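Side-chain contacts in MOR (Lactococcus phage TP901-1, PDB 6TRI), which probably acts as a modulator of repression, a small all-helical phage protein of the helix-turn-helix clan, crystallised here with a chain of another protein: residues 25-30 and 54-59; 37-40 and 44-47. One frame throughout, in Å; residues are numbered along the deposited sequence.

Interaction 1. Residues 25-30 and 54-59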
ATOM      1  N   ALA B  25       7.650   3.484  16.937  1.00 47.79           N
ATOM      2  CA  ALA B  25       6.336   4.088  17.140  1.00 39.81           C
ATOM      3  C   ALA B  25       6.438   5.602  17.288  1.00 43.30           C
ATOM      4  O   ALA B  25       5.730   6.349  16.611  1.00 46.10           O
ATOM      5  CB  ALA B  25       5.665   3.488  18.361  1.00 48.61           C
ATOM      6  N   ILE B  26       7.323   6.042  18.176  1.00 42.23           N
ATOM      7  CA  ILE B  26       7.566   7.463  18.398  1.00 50.25           C
ATOM      8  C   ILE B  26       7.995   8.166  17.111  1.00 52.24           C
ATOM      9  O   ILE B  26       7.546   9.275  16.820  1.00 68.13           O
ATOM     10  CB  ILE B  26       8.642   7.685  19.480  1.00 55.63           C
ATOM     11  CG1 ILE B  26       8.260   6.956  20.771  1.00 63.94           C
ATOM     12  CG2 ILE B  26       8.852   9.171  19.737  1.00 54.99           C
ATOM     13  CD1 ILE B  26       6.928   7.382  21.344  1.00 69.35           C
ATOM     14  N   ALA B  27       8.858   7.509  16.341  1.00 46.81           N
ATOM     15  CA  ALA B  27       9.350   8.066  15.084  1.00 53.95           C
ATOM     16  C   ALA B  27       8.235   8.171  14.042  1.00 54.57           C
ATOM     17  O   ALA B  27       8.264   9.042  13.173  1.00 50.60           O
ATOM     18  CB  ALA B  27      10.504   7.220  14.547  1.00 35.74           C
ATOM     19  N   MET B  28       7.254   7.281  14.142  1.00 52.26           N
ATOM     20  CA  MET B  28       6.126   7.264  13.217  1.00 47.30           C
ATOM     21  C   MET B  28       5.010   8.204  13.659  1.00 51.19           C
ATOM     22  O   MET B  28       4.109   8.520  12.882  1.00 52.13           O
ATOM     23  CB  MET B  28       5.581   5.843  13.082  1.00 42.08           C
ATOM     24  CG  MET B  28       6.521   4.888  12.380  1.00 36.82           C
ATOM     25  SD  MET B  28       6.489   5.149  10.605  1.00 57.31           S
ATOM     26  CE  MET B  28       4.761   4.822  10.279  1.00 76.78           C
ATOM     27  N   GLY B  29       5.076   8.649  14.910  1.00 47.91           N
ATOM     28  CA  GLY B  29       4.036   9.489  15.477  1.00 55.47           C
ATOM     29  C   GLY B  29       2.805   8.689  15.862  1.00 61.07           C
ATOM     30  O   GLY B  29       1.694   9.220  15.911  1.00 55.94           O
ATOM     31  N   LEU B  30       3.013   7.403  16.135  1.00 56.77           N
ATOM     32  CA  LEU B  30       1.931   6.483  16.479  1.00 50.51           C
ATOM     33  C   LEU B  30       2.111   5.922  17.886  1.00 49.38           C
ATOM     34  O   LEU B  30       3.202   5.988  18.452  1.00 46.99           O
ATOM     35  CB  LEU B  30       1.862   5.330  15.470  1.00 49.32           C
ATOM     36  CG  LEU B  30       1.082   5.487  14.158  1.00 55.83           C
ATOM     37  CD1 LEU B  30       1.490   6.723  13.375  1.00 64.23           C
ATOM     38  CD2 LEU B  30       1.252   4.241  13.301  1.00 48.68           C
ATOM     39  N   VAL B  54       8.823   4.626   5.136  1.00 43.30           N
ATOM     40  CA  VAL B  54       9.862   4.717   4.115  1.00 36.91           C
ATOM     41  C   VAL B  54      10.829   5.847   4.437  1.00 39.86           C
ATOM     42  O   VAL B  54      12.042   5.704   4.286  1.00 59.26           O
ATOM     43  CB  VAL B  54       9.257   4.937   2.712  1.00 46.52           C
ATOM     44  CG1 VAL B  54      10.352   5.195   1.682  1.00 54.79           C
ATOM     45  CG2 VAL B  54       8.416   3.742   2.311  1.00 45.73           C
ATOM     46  N   HIS B  55      10.281   6.970   4.890  1.00 43.52           N
ATOM     47  CA  HIS B  55      11.083   8.117   5.300  1.00 47.62           C
ATOM     48  C   HIS B  55      11.912   7.810   6.544  1.00 54.77           C
ATOM     49  O   HIS B  55      13.109   8.099   6.593  1.00 60.61           O
ATOM     50  CB  HIS B  55      10.181   9.324   5.562  1.00 39.93           C
ATOM     51  CG  HIS B  55      10.903  10.510   6.124  1.00 48.25           C
ATOM     52  ND1 HIS B  55      11.923  11.146   5.452  1.00 56.15           N
ATOM     53  CD2 HIS B  55      10.746  11.178   7.292  1.00 55.97           C
ATOM     54  CE1 HIS B  55      12.366  12.156   6.183  1.00 62.20           C
ATOM     55  NE2 HIS B  55      11.667  12.195   7.303  1.00 63.94           N
ATOM     56  N   VAL B  56      11.264   7.222   7.545  1.00 49.23           N
ATOM     57  CA  VAL B  56      11.896   6.942   8.832  1.00 53.60           C
ATOM     58  C   VAL B  56      12.981   5.871   8.731  1.00 48.99           C
ATOM     59  O   VAL B  56      14.074   6.027   9.277  1.00 45.73           O
ATOM     60  CB  VAL B  56      10.845   6.504   9.876  1.00 56.41           C
ATOM     61  CG1 VAL B  56      11.519   5.968  11.129  1.00 60.87           C
ATOM     62  CG2 VAL B  56       9.921   7.664  10.215  1.00 39.18           C
ATOM     63  N   LEU B  57      12.679   4.786   8.024  1.00 45.10           N
ATOM     64  CA  LEU B  57      13.613   3.669   7.908  1.00 48.43           C
ATOM     65  C   LEU B  57      14.568   3.830   6.727  1.00 52.56           C
ATOM     66  O   LEU B  57      15.471   3.012   6.535  1.00 55.98           O
ATOM     67  CB  LEU B  57      12.840   2.357   7.786  1.00 34.49           C
ATOM     68  CG  LEU B  57      11.965   2.044   9.001  1.00 42.11           C
ATOM     69  CD1 LEU B  57      11.058   0.863   8.717  1.00 44.11           C
ATOM     70  CD2 LEU B  57      12.834   1.780  10.224  1.00 35.89           C
ATOM     71  N   GLU B  58      14.364   4.894   5.954  1.00 49.24           N
ATOM     72  CA  GLU B  58      15.185   5.198   4.784  1.00 54.10           C
ATOM     73  C   GLU B  58      15.218   4.018   3.824  1.00 52.89           C
ATOM     74  O   GLU B  58      16.274   3.634   3.326  1.00 48.89           O
ATOM     75  CB  GLU B  58      16.604   5.589   5.203  1.00 56.91           C
ATOM     76  CG  GLU B  58      16.683   6.932   5.916  1.00 82.35           C
ATOM     77  CD  GLU B  58      18.088   7.276   6.374  1.00102.91           C
ATOM     78  OE1 GLU B  58      18.697   6.460   7.099  1.00103.46           O
ATOM     79  OE2 GLU B  58      18.585   8.362   6.007  1.00114.15           O
ATOM     80  N   LEU B  59      14.046   3.445   3.574  1.00 47.90           N
ATOM     81  CA  LEU B  59      13.921   2.319   2.664  1.00 46.70           C
ATOM     82  C   LEU B  59      13.993   2.773   1.211  1.00 54.85           C
ATOM     83  O   LEU B  59      13.588   3.889   0.878  1.00 58.67           O
ATOM     84  CB  LEU B  59      12.604   1.577   2.908  1.00 46.48           C
ATOM     85  CG  LEU B  59      12.301   1.153   4.346  1.00 44.71           C
ATOM     86  CD1 LEU B  59      10.975   0.406   4.428  1.00 42.18           C
ATOM     87  CD2 LEU B  59      13.426   0.300   4.887  1.00 44.05           C
TER

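Interaction 2. Residues 37-40 and 44-47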
ATOM      1  N   LEU B  37      -0.196  -3.803  16.549  1.00 42.16           N
ATOM      2  CA  LEU B  37      -1.313  -4.417  15.835  1.00 40.68           C
ATOM      3  C   LEU B  37      -1.068  -4.467  14.328  1.00 42.66           C
ATOM      4  O   LEU B  37      -1.599  -5.333  13.632  1.00 49.26           O
ATOM      5  CB  LEU B  37      -2.614  -3.661  16.123  1.00 38.04           C
ATOM      6  CG  LEU B  37      -3.171  -3.707  17.547  1.00 45.44           C
ATOM      7  CD1 LEU B  37      -4.365  -2.781  17.665  1.00 48.13           C
ATOM      8  CD2 LEU B  37      -3.555  -5.124  17.926  1.00 45.91           C
ATOM      9  N   LYS B  38      -0.267  -3.536  13.823  1.00 38.03           N
ATOM     10  CA  LYS B  38       0.026  -3.499  12.394  1.00 47.09           C
ATOM     11  C   LYS B  38       1.152  -4.460  12.031  1.00 39.88           C
ATOM     12  O   LYS B  38       1.086  -5.142  11.009  1.00 42.90           O
ATOM     13  CB  LYS B  38       0.372  -2.076  11.960  1.00 43.38           C
ATOM     14  CG  LYS B  38      -0.826  -1.148  11.987  1.00 46.69           C
ATOM     15  CD  LYS B  38      -0.432   0.299  11.774  1.00 48.64           C
ATOM     16  CE  LYS B  38      -1.644   1.207  11.911  1.00 53.24           C
ATOM     17  NZ  LYS B  38      -2.664   0.947  10.861  1.00 49.47           N
ATOM     18  N   LEU B  39       2.176  -4.526  12.877  1.00 40.44           N
ATOM     19  CA  LEU B  39       3.291  -5.439  12.644  1.00 38.26           C
ATOM     20  C   LEU B  39       2.868  -6.884  12.862  1.00 33.76           C
ATOM     21  O   LEU B  39       3.540  -7.813  12.414  1.00 47.23           O
ATOM     22  CB  LEU B  39       4.471  -5.096  13.551  1.00 38.48           C
ATOM     23  CG  LEU B  39       5.135  -3.745  13.291  1.00 36.98           C
ATOM     24  CD1 LEU B  39       6.277  -3.509  14.269  1.00 35.65           C
ATOM     25  CD2 LEU B  39       5.630  -3.673  11.861  1.00 38.76           C
ATOM     26  N   ASN B  40       1.753  -7.071  13.560  1.00 38.63           N
ATOM     27  CA  ASN B  40       1.233  -8.406  13.819  1.00 47.08           C
ATOM     28  C   ASN B  40       0.003  -8.692  12.968  1.00 49.47           C
ATOM     29  O   ASN B  40      -0.780  -9.593  13.269  1.00 47.19           O
ATOM     30  CB  ASN B  40       0.917  -8.574  15.303  1.00 47.13           C
ATOM     31  CG  ASN B  40       2.168  -8.587  16.163  1.00 51.81           C
ATOM     32  OD1 ASN B  40       2.757  -9.640  16.403  1.00 58.76           O
ATOM     33  ND2 ASN B  40       2.589  -7.411  16.617  1.00 48.77           N
ATOM     34  N   THR B  44      -4.588  -3.291   9.169  1.00 49.44           N
ATOM     35  CA  THR B  44      -3.938  -2.941   7.914  1.00 39.77           C
ATOM     36  C   THR B  44      -3.193  -1.611   8.023  1.00 50.19           C
ATOM     37  O   THR B  44      -3.546  -0.755   8.833  1.00 53.56           O
ATOM     38  CB  THR B  44      -4.959  -2.867   6.766  1.00 46.59           C
ATOM     39  OG1 THR B  44      -4.285  -2.549   5.543  1.00 58.57           O
ATOM     40  CG2 THR B  44      -6.015  -1.809   7.050  1.00 51.79           C
ATOM     41  N   TRP B  45      -2.150  -1.451   7.212  1.00 47.46           N
ATOM     42  CA  TRP B  45      -1.376  -0.212   7.177  1.00 47.07           C
ATOM     43  C   TRP B  45      -2.092   0.877   6.385  1.00 49.81           C
ATOM     44  O   TRP B  45      -2.616   0.624   5.300  1.00 52.27           O
ATOM     45  CB  TRP B  45       0.008  -0.456   6.568  1.00 43.14           C
ATOM     46  CG  TRP B  45       0.961  -1.180   7.466  1.00 47.97           C
ATOM     47  CD1 TRP B  45       0.996  -2.521   7.717  1.00 47.79           C
ATOM     48  CD2 TRP B  45       2.031  -0.602   8.221  1.00 44.03           C
ATOM     49  NE1 TRP B  45       2.016  -2.812   8.589  1.00 47.29           N
ATOM     50  CE2 TRP B  45       2.667  -1.652   8.913  1.00 45.53           C
ATOM     51  CE3 TRP B  45       2.511   0.702   8.382  1.00 46.18           C
ATOM     52  CZ2 TRP B  45       3.758  -1.438   9.754  1.00 48.93           C
ATOM     53  CZ3 TRP B  45       3.593   0.912   9.216  1.00 59.49           C
ATOM     54  CH2 TRP B  45       4.204  -0.152   9.892  1.00 59.55           C
ATOM     55  N   LYS B  46      -2.110   2.090   6.926  1.00 45.48           N
ATOM     56  CA  LYS B  46      -2.669   3.227   6.211  1.00 44.13           C
ATOM     57  C   LYS B  46      -1.698   3.690   5.132  1.00 48.30           C
ATOM     58  O   LYS B  46      -0.510   3.365   5.171  1.00 55.58           O
ATOM     59  CB  LYS B  46      -2.990   4.376   7.169  1.00 56.50           C
ATOM     60  CG  LYS B  46      -4.039   4.041   8.215  1.00 58.71           C
ATOM     61  CD  LYS B  46      -4.300   5.222   9.137  1.00 56.60           C
ATOM     62  CE  LYS B  46      -4.898   6.397   8.386  1.00 54.41           C
ATOM     63  NZ  LYS B  46      -5.178   7.538   9.298  1.00 68.07           N
ATOM     64  N   ASP B  47      -2.218   4.444   4.169  1.00 60.67           N
ATOM     65  CA  ASP B  47      -1.419   4.979   3.075  1.00 69.52           C
ATOM     66  C   ASP B  47      -0.265   5.834   3.595  1.00 63.69           C
ATOM     67  O   ASP B  47       0.891   5.625   3.225  1.00 65.45           O
ATOM     68  CB  ASP B  47      -2.307   5.796   2.129  1.00 90.48           C
ATOM     69  CG  ASP B  47      -1.544   6.366   0.950  1.00103.14           C
ATOM     70  OD1 ASP B  47      -1.369   5.643  -0.053  1.00111.80           O
ATOM     71  OD2 ASP B  47      -1.130   7.542   1.021  1.00105.22           O
TER

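Interaction 1. Residues 25-30 and 54-59
Ala27 and Val56 illustrate how two helices can meet through very few atoms. In the tight part the two methyls of Val56 divide Ala27 between them, CG1 lying 3.8 Å from Ala27 CB and CG2 coming within 3.7 Å of Ala27 O. Val56 CG1 stands opposite its own backbone N (chi1 170°), which turns both branches to the partner helix. Ala27 O, approached here by a methyl, finds its polar partner in the ammonium group of Lys52, one turn earlier on helix 47-57. Gly29, with positive phi (77°), then ends the helix as the C-prime residue of a Schellman motif, Leu30 N bonding to Ala25 O at 3.0 Å; helix 21-28 and the following helix 32-39 are consistent with the helix-turn-helix unit of the clan. On the inner side Met28 is buried but looser against the valine, its SD 4.3 Å from Val56 CG2, and it packs on Glu49, Lys52 and Ala53 as well. The outer side is more open, for Ala27 and Val56 both remain partly exposed to solvent.

Interaction 2. Residues 37-40 and 44-47
Lys38 shows how one long side chain can serve an aromatic ring and a backbone carbonyl at once. Its CB lies over a face of the Trp45 indole, 4.0 Å from the centroid of the five-membered ring, a CH-pi contact displaced toward the rim. From there the chain runs extended through chi2 and chi3 and bends only at its last torsion (chi4 -64°), a turn that brings NZ to 2.8 Å from Thr44 O. The N-H reaches that oxygen at a C=O...N angle of 144°, with the nitrogen tilted out of the carbonyl plane. Trp45 has CG on the far side from its carbonyl carbon (chi1 -74°), and the indole extends back to helix 32-39, where Leu39 CD2 meets its edge in plane, 3.6 Å from CZ2. Phe68 meets the same indole edge-to-face, and Trp45 N is hydrogen-bonded to a polar side chain of the other protein, so the loop before helix 47-57 joins core and interface. Glu49 OE1 forms a salt bridge with Lys38 NZ and also accepts a hydrogen bond from the backbone N of Lys46, the N-cap of helix 47-57. With a carbonyl and a carboxylate sharing its ammonium group, buried Lys38 probably stays charged.

Overall arrangement
Both contacts bring part of the probable helix-turn-helix pair, helices 21-28 and 32-39, against helix 47-57 or the loop leading into it: interaction 1 uses helix 21-28 and the last turn of helix 47-57, interaction 2 uses helix 32-39 and the loop. Each is partly buried, and they differ in chemistry. Interaction 1 is small and apolar, with no hydrogen bond across it, whereas interaction 2 covers about twice the area (242 against 125 Å²) and combines aromatic packing with a buried charge. Thr44 and Trp45 of the loop reach the other protein; near interaction 1, Val54 packs on one of its aromatic side chains. Met28 CE lies 4.2 Å from Trp45 CZ3, and Glu49 is shared by the two.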